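SM80.1 Vicilin (Solanum melongena, PDB 5VF5) is a 7S vicilin of the cupin family, and so probably serves as a seed storage protein in eggplant. Local coordinates at residues Q20-A25 with Q134-F139. Numbering follows the deposited sequence.
Sequences QSRFRA and QVQEYF. With NA (sodium ion), chain B.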
loop_
_atom_site.group_PDB
_atom_site.type_symbol
_atom_site.label_atom_id
_atom_site.label_comp_id
_atom_site.label_asym_id
_atom_site.label_seq_id
_atom_site.Cartn_x
_atom_site.Cartn_y
_atom_site.Cartn_z
ATOM N N GLN A 20 -7.813 3.183 11.511
ATOM C CA GLN A 20 -7.891 3.388 12.972
ATOM C C GLN A 20 -6.498 3.570 13.556
ATOM O O GLN A 20 -5.650 2.689 13.343
ATOM C CB GLN A 20 -8.579 2.180 13.604
ATOM C CG GLN A 20 -10.032 2.041 13.169
ATOM C CD GLN A 20 -10.783 0.906 13.834
ATOM O OE1 GLN A 20 -10.463 -0.285 13.652
ATOM N NE2 GLN A 20 -11.827 1.263 14.575
ATOM N N SER A 21 -6.255 4.668 14.286
ATOM C CA SER A 21 -4.963 4.844 14.965
ATOM C C SER A 21 -4.765 3.765 16.010
ATOM O O SER A 21 -5.644 3.506 16.824
ATOM C CB SER A 21 -4.762 6.183 15.726
ATOM O OG SER A 21 -4.814 7.249 14.888
ATOM N N ARG A 22 -3.587 3.168 16.013
ATOM C CA ARG A 22 -3.237 2.159 17.003
ATOM C C ARG A 22 -2.755 2.724 18.339
ATOM O O ARG A 22 -2.738 2.035 19.350
ATOM C CB ARG A 22 -2.219 1.179 16.436
ATOM C CG ARG A 22 -2.870 0.148 15.488
ATOM C CD ARG A 22 -3.479 -1.006 16.315
ATOM N NE ARG A 22 -4.140 -2.086 15.575
ATOM C CZ ARG A 22 -3.566 -3.202 15.099
ATOM N NH1 ARG A 22 -2.262 -3.413 15.180
ATOM N NH2 ARG A 22 -4.317 -4.088 14.457
ATOM N N PHE A 23 -2.388 3.987 18.326
ATOM C CA PHE A 23 -1.932 4.682 19.538
ATOM C C PHE A 23 -2.101 6.171 19.345
ATOM O O PHE A 23 -2.290 6.644 18.213
ATOM C CB PHE A 23 -0.492 4.318 19.894
ATOM C CG PHE A 23 0.495 4.361 18.732
ATOM C CD1 PHE A 23 0.856 5.564 18.144
ATOM C CD2 PHE A 23 1.067 3.203 18.237
ATOM C CE1 PHE A 23 1.755 5.623 17.106
ATOM C CE2 PHE A 23 1.954 3.259 17.179
ATOM C CZ PHE A 23 2.323 4.472 16.644
ATOM N N ARG A 24 -1.981 6.905 20.450
ATOM C CA ARG A 24 -2.025 8.354 20.434
ATOM C C ARG A 24 -0.623 8.871 20.557
ATOM O O ARG A 24 -0.025 8.775 21.627
ATOM C CB ARG A 24 -2.836 8.851 21.631
ATOM C CG ARG A 24 -4.207 8.267 21.769
ATOM C CD ARG A 24 -5.104 8.762 20.651
ATOM N NE ARG A 24 -6.487 8.357 20.898
ATOM C CZ ARG A 24 -7.230 7.613 20.083
ATOM N NH1 ARG A 24 -6.770 7.191 18.901
ATOM N NH2 ARG A 24 -8.465 7.310 20.443
ATOM N N ALA A 25 -0.068 9.362 19.452
ATOM C CA ALA A 25 1.298 9.831 19.435
ATOM C C ALA A 25 1.376 11.302 19.089
ATOM O O ALA A 25 0.684 11.787 18.190
ATOM C CB ALA A 25 2.140 9.048 18.424
ATOM N N GLN A 134 -4.870 -10.870 11.588
ATOM C CA GLN A 134 -4.520 -10.213 12.851
ATOM C C GLN A 134 -3.046 -9.871 12.812
ATOM O O GLN A 134 -2.217 -10.759 12.738
ATOM C CB GLN A 134 -4.845 -11.117 14.063
ATOM C CG GLN A 134 -6.327 -11.091 14.453
ATOM C CD GLN A 134 -6.701 -11.900 15.703
ATOM O OE1 GLN A 134 -5.853 -12.425 16.456
ATOM N NE2 GLN A 134 -7.995 -12.017 15.915
ATOM N N VAL A 135 -2.721 -8.583 12.831
ATOM C CA VAL A 135 -1.334 -8.110 12.873
ATOM C C VAL A 135 -1.214 -7.098 14.021
ATOM O O VAL A 135 -1.907 -6.086 14.059
ATOM C CB VAL A 135 -0.939 -7.404 11.563
ATOM C CG1 VAL A 135 0.559 -7.043 11.557
ATOM C CG2 VAL A 135 -1.315 -8.247 10.354
ATOM N N GLN A 136 -0.323 -7.422 14.951
ATOM C CA GLN A 136 -0.134 -6.687 16.177
ATOM C C GLN A 136 1.271 -6.148 16.284
ATOM O O GLN A 136 2.210 -6.738 15.741
ATOM C CB GLN A 136 -0.432 -7.597 17.389
ATOM C CG GLN A 136 -1.909 -7.942 17.558
ATOM C CD GLN A 136 -2.758 -6.749 17.970
ATOM O OE1 GLN A 136 -2.427 -6.043 18.906
ATOM N NE2 GLN A 136 -3.858 -6.519 17.260
ATOM N N GLU A 137 1.401 -5.039 17.008
ATOM C CA GLU A 137 2.708 -4.419 17.317
ATOM C C GLU A 137 3.151 -4.807 18.722
ATOM O O GLU A 137 2.344 -4.846 19.665
ATOM C CB GLU A 137 2.650 -2.890 17.274
ATOM C CG GLU A 137 2.471 -2.267 15.899
ATOM C CD GLU A 137 2.412 -0.744 15.989
ATOM O OE1 GLU A 137 1.702 -0.204 16.887
ATOM O OE2 GLU A 137 3.071 -0.087 15.163
ATOM N N TYR A 138 4.445 -5.031 18.844
ATOM C CA TYR A 138 5.072 -5.440 20.076
ATOM C C TYR A 138 6.145 -4.443 20.422
ATOM O O TYR A 138 7.242 -4.460 19.806
ATOM C CB TYR A 138 5.659 -6.840 19.912
ATOM C CG TYR A 138 4.646 -7.933 19.582
ATOM C CD1 TYR A 138 4.202 -8.084 18.270
ATOM C CD2 TYR A 138 4.085 -8.780 20.554
ATOM C CE1 TYR A 138 3.253 -9.021 17.926
ATOM C CE2 TYR A 138 3.160 -9.749 20.186
ATOM C CZ TYR A 138 2.724 -9.840 18.892
ATOM O OH TYR A 138 1.796 -10.810 18.528
ATOM N N PHE A 139 5.867 -3.534 21.355
ATOM C CA PHE A 139 6.833 -2.517 21.769
ATOM C C PHE A 139 7.802 -3.063 22.813
ATOM O O PHE A 139 7.449 -3.315 23.954
ATOM C CB PHE A 139 6.133 -1.273 22.326
ATOM C CG PHE A 139 5.605 -0.379 21.262
ATOM C CD1 PHE A 139 6.444 0.480 20.590
ATOM C CD2 PHE A 139 4.300 -0.483 20.850
ATOM C CE1 PHE A 139 5.997 1.281 19.542
ATOM C CE2 PHE A 139 3.837 0.334 19.836
ATOM C CZ PHE A 139 4.681 1.192 19.176
HETATM NA NA NA B . -0.704 11.749 16.296
HETATM O O HOH W 1 -1.638 9.606 16.952
HETATM O O HOH W 2 0.140 14.044 16.055
HETATM O O HOH W 3 -1.912 12.182 14.336
#
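Arg22 reaches across to the backbone of Val135 and takes its carbonyl oxygen end-on with two nitrogens. The bond from Arg22 NH1 to Val135 O is 2.9 Å long and fairly straight. That from Arg22 NH2 to Val135 O, at 3.2 Å, is more bent, with an N-H...O angle of 141°. Val135 O lies in the guanidinium plane, so the fork approaches it edge-on and one acceptor serves two donors. Arginine suits the place because its long chain, bent at chi2, trans at chi3 and swung about a right angle at chi4, ends in a flat group with two N-H donors side by side. Over one face of this group lies the Gln136 amide, with its NE2 3.7 Å from Arg22 NH2, the two planes being 27° apart.

In this N-terminal cupin domain, residues 20-21 form the outermost strand of a sheet, next to strand 28-32, and the contact ties the chain just beyond that strand to the loop after strand 120-128.

Phe23 holds CG between its backbone N and carbonyl carbon (chi1 47°), which turns the ring toward Glu137 and Phe139. Glu137 OE1 stands 3.5 Å from Phe23 CE2, carboxylate and ring nearly coplanar, an arrangement that probably suits the weakly positive C-H rim. Glu137, extended beyond CG, carries its acid group there. Phe23 CE2 also packs against Phe139 CZ at 4.0 Å, flat apolar rings suiting a place beside Met62 and Ala180. Two residues after Phe23, Ala25 O coordinates a sodium ion, together with Gly28 O and three waters.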